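Local coordinates for acetyltransferase (Brucella abortus str. 2308 A, PDB 4ZBG), which probably transfers an acetyl group from acetyl-coenzyme A to the amine of an acceptor, as a member of the GNAT family of N-acetyltransferases, at residues G67-S72 with Y84-V89. Sequence-based numbering, arbitrary orientation.
Sequences GHIAFS and YGLGPV. With ACO (acetyl coenzyme *a), chain B.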
loop_
_atom_site.group_PDB
_atom_site.type_symbol
_atom_site.label_atom_id
_atom_site.label_comp_id
_atom_site.label_asym_id
_atom_site.label_seq_id
_atom_site.Cartn_x
_atom_site.Cartn_y
_atom_site.Cartn_z
ATOM N N GLY A 67 1.635 0.977 11.739
ATOM C CA GLY A 67 1.248 1.309 10.387
ATOM C C GLY A 67 1.426 0.118 9.491
ATOM O O GLY A 67 2.144 -0.823 9.836
ATOM N N HIS A 68 0.772 0.172 8.338
ATOM C CA HIS A 68 0.760 -0.930 7.398
ATOM C C HIS A 68 0.641 -0.391 5.976
ATOM O O HIS A 68 0.016 0.649 5.741
ATOM C CB HIS A 68 -0.421 -1.862 7.685
ATOM C CG HIS A 68 -0.608 -2.901 6.632
ATOM N ND1 HIS A 68 -1.584 -2.815 5.662
ATOM C CD2 HIS A 68 0.102 -4.022 6.362
ATOM C CE1 HIS A 68 -1.476 -3.850 4.848
ATOM N NE2 HIS A 68 -0.463 -4.597 5.255
ATOM N N ILE A 69 1.229 -1.109 5.022
ATOM C CA ILE A 69 1.051 -0.791 3.610
ATOM C C ILE A 69 0.880 -2.066 2.794
ATOM O O ILE A 69 1.577 -3.056 3.036
ATOM C CB ILE A 69 2.190 0.103 3.090
ATOM C CG1 ILE A 69 1.923 0.568 1.654
ATOM C CG2 ILE A 69 3.534 -0.618 3.198
ATOM C CD1 ILE A 69 2.848 1.684 1.246
ATOM N N ALA A 70 -0.044 -2.019 1.833
ATOM C CA ALA A 70 -0.280 -3.103 0.888
ATOM C C ALA A 70 0.073 -2.690 -0.536
ATOM O O ALA A 70 -0.183 -1.553 -0.938
ATOM C CB ALA A 70 -1.742 -3.522 0.928
ATOM N N PHE A 71 0.624 -3.637 -1.290
ATOM C CA PHE A 71 0.777 -3.520 -2.732
ATOM C C PHE A 71 0.206 -4.765 -3.378
ATOM O O PHE A 71 0.311 -5.854 -2.819
ATOM C CB PHE A 71 2.243 -3.412 -3.127
ATOM C CG PHE A 71 2.933 -2.195 -2.607
ATOM C CD1 PHE A 71 3.454 -2.164 -1.323
ATOM C CD2 PHE A 71 3.099 -1.085 -3.420
ATOM C CE1 PHE A 71 4.110 -1.046 -0.857
ATOM C CE2 PHE A 71 3.761 0.040 -2.967
ATOM C CZ PHE A 71 4.266 0.064 -1.683
ATOM N N SER A 72 -0.363 -4.611 -4.573
ATOM C CA SER A 72 -0.979 -5.728 -5.287
ATOM C C SER A 72 -0.864 -5.467 -6.786
ATOM O O SER A 72 -0.685 -4.321 -7.201
ATOM C CB SER A 72 -2.449 -5.898 -4.858
ATOM O OG SER A 72 -3.191 -4.712 -5.045
ATOM N N TYR A 84 2.025 -2.339 -10.249
ATOM C CA TYR A 84 1.378 -2.614 -8.977
ATOM C C TYR A 84 0.585 -1.401 -8.541
ATOM O O TYR A 84 0.838 -0.284 -8.990
ATOM C CB TYR A 84 2.433 -3.018 -7.932
ATOM C CG TYR A 84 3.119 -4.304 -8.336
ATOM C CD1 TYR A 84 4.223 -4.289 -9.190
ATOM C CD2 TYR A 84 2.626 -5.542 -7.926
ATOM C CE1 TYR A 84 4.822 -5.465 -9.601
ATOM C CE2 TYR A 84 3.218 -6.719 -8.333
ATOM C CZ TYR A 84 4.320 -6.675 -9.166
ATOM O OH TYR A 84 4.921 -7.846 -9.577
ATOM N N GLY A 85 -0.387 -1.629 -7.675
ATOM C CA GLY A 85 -1.123 -0.552 -7.047
ATOM C C GLY A 85 -0.749 -0.473 -5.588
ATOM O O GLY A 85 -0.599 -1.498 -4.913
ATOM N N LEU A 86 -0.569 0.750 -5.109
ATOM C CA LEU A 86 -0.268 1.005 -3.711
ATOM C C LEU A 86 -1.575 1.292 -2.987
ATOM O O LEU A 86 -2.298 2.219 -3.357
ATOM C CB LEU A 86 0.669 2.214 -3.594
ATOM C CG LEU A 86 1.224 2.575 -2.211
ATOM C CD1 LEU A 86 2.411 3.499 -2.408
ATOM C CD2 LEU A 86 0.192 3.229 -1.281
ATOM N N GLY A 87 -1.862 0.528 -1.940
ATOM C CA GLY A 87 -2.994 0.831 -1.089
ATOM C C GLY A 87 -3.747 -0.392 -0.613
ATOM O O GLY A 87 -3.797 -1.411 -1.301
ATOM N N PRO A 88 -4.371 -0.295 0.564
ATOM C CA PRO A 88 -4.302 0.868 1.459
ATOM C C PRO A 88 -2.943 1.034 2.131
ATOM O O PRO A 88 -2.162 0.088 2.223
ATOM C CB PRO A 88 -5.342 0.528 2.533
ATOM C CG PRO A 88 -5.356 -0.951 2.558
ATOM C CD PRO A 88 -5.205 -1.374 1.120
ATOM N N VAL A 89 -2.676 2.262 2.564
ATOM C CA VAL A 89 -1.634 2.551 3.538
ATOM C C VAL A 89 -2.339 3.186 4.730
ATOM O O VAL A 89 -3.228 4.030 4.552
ATOM C CB VAL A 89 -0.502 3.438 2.946
ATOM C CG1 VAL A 89 -1.035 4.738 2.350
ATOM C CG2 VAL A 89 0.569 3.707 3.999
HETATM N N1A ACO B . 7.395 17.720 10.675
HETATM C C2A ACO B . 6.500 18.354 9.927
HETATM N N3A ACO B . 5.619 17.699 9.189
HETATM C C4A ACO B . 5.613 16.361 9.175
HETATM C C5A ACO B . 6.525 15.667 9.935
HETATM C C6A ACO B . 7.438 16.401 10.706
HETATM N N6A ACO B . 8.417 15.719 11.527
HETATM N N7A ACO B . 6.308 14.360 9.742
HETATM C C8A ACO B . 5.301 14.254 8.888
HETATM N N9A ACO B . 4.861 15.449 8.531
HETATM C C1B ACO B . 3.768 15.740 7.604
HETATM C C2B ACO B . 3.978 15.339 6.345
HETATM O O2B ACO B . 4.757 16.271 5.562
HETATM C C3B ACO B . 2.436 15.175 5.730
HETATM O O3B ACO B . 1.867 16.485 5.463
HETATM P P3B ACO B . 1.845 17.170 3.966
HETATM O O7A ACO B . 1.119 18.483 4.141
HETATM O O8A ACO B . 1.109 16.249 3.022
HETATM O O9A ACO B . 3.282 17.365 3.535
HETATM C C4B ACO B . 1.761 14.573 6.713
HETATM O O4B ACO B . 2.553 14.876 8.042
HETATM C C5B ACO B . 1.665 13.038 6.657
HETATM O O5B ACO B . 2.913 12.497 6.302
HETATM P P1A ACO B . 3.523 11.175 7.049
HETATM O O1A ACO B . 3.830 11.436 8.493
HETATM O O2A ACO B . 4.641 10.673 6.179
HETATM O O3A ACO B . 2.343 10.079 6.918
HETATM P P2A ACO B . 1.444 9.454 8.103
HETATM O O4A ACO B . 2.272 8.564 8.975
HETATM O O5A ACO B . 0.620 10.519 8.771
HETATM O O6A ACO B . 0.507 8.483 7.209
HETATM C CBP ACO B . -1.529 8.225 5.988
HETATM C CCP ACO B . -0.217 9.003 6.116
HETATM C CDP ACO B . -2.255 8.724 4.741
HETATM C CEP ACO B . -1.189 6.744 5.860
HETATM C CAP ACO B . -2.369 8.472 7.243
HETATM O OAP ACO B . -2.781 9.817 7.243
HETATM C C9P ACO B . -3.605 7.577 7.354
HETATM O O9P ACO B . -3.561 6.458 7.768
HETATM N N8P ACO B . -4.835 8.186 6.940
HETATM C C7P ACO B . -6.095 7.478 7.005
HETATM C C6P ACO B . -6.161 6.359 5.978
HETATM C C5P ACO B . -5.889 6.877 4.581
HETATM O O5P ACO B . -6.500 7.787 4.111
HETATM N N4P ACO B . -4.855 6.213 3.844
HETATM C C3P ACO B . -4.531 6.645 2.500
HETATM C C2P ACO B . -5.542 6.099 1.499
HETATM S S1P ACO B . -4.957 6.457 -0.179
HETATM C C ACO B . -3.800 5.125 -0.537
HETATM O O ACO B . -3.678 4.211 0.216
HETATM C CH3 ACO B . -3.000 5.239 -1.823
HETATM O O HOH W 1 -2.533 -2.813 -3.247
#
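The bulged hairpin of the GNAT fold carries this contact, with strand 64-76 running antiparallel to strand 83-91, which holds the acetyl-CoA thioester. Away from the bulge the pairing is regular: Gly-85 N gives a 2.7 Å hydrogen bond to Ser-72 O, nearly straight at 167°, and Ser-72 N returns one to Gly-85 O. At Gly-87 and Pro-88 the register slips by one residue, so Ala-70 is gripped from two positions: its N donates to Pro-88 O at 3.0 Å, while its O receives Gly-87 N at 2.9 Å. The cis peptide before Pro-88 lies within this beta bulge. Gly-87 has a positive phi (141°), where a CB would be jammed against the carbonyl O of Leu-86 and would crowd the acetyl oxygen. A water bridges the two strands beside the bulge, donating to Gly-85 O and Gly-87 O and accepting from Ser-72 OG at 2.7 Å.

In GNAT enzymes the bulge on this strand helps it splay from the parallel strand, here 119-122, and turns backbone groups to the cofactor. Val-89 N donates a hydrogen bond to the acetyl oxygen at 3.2 Å, and Val-89 O accepts one from the pantetheine N4P at 2.8 Å. On the face packed against helix 100-114, Leu-86 lies alongside the Phe-71 ring, Leu-86 CG 3.7 Å from Phe-71 CE2. With CG anti to its backbone N (chi1 -174°), Leu-86 also meets Ile-69 CD1 at about a right angle and sets CD2 near the acetyl methyl. Ile-69 runs side by side with Val-89, and Ile-69 CG1 lies 4.0 Å from Val-89 CB, while Val-89 CG1 reaches the acetyl oxygen.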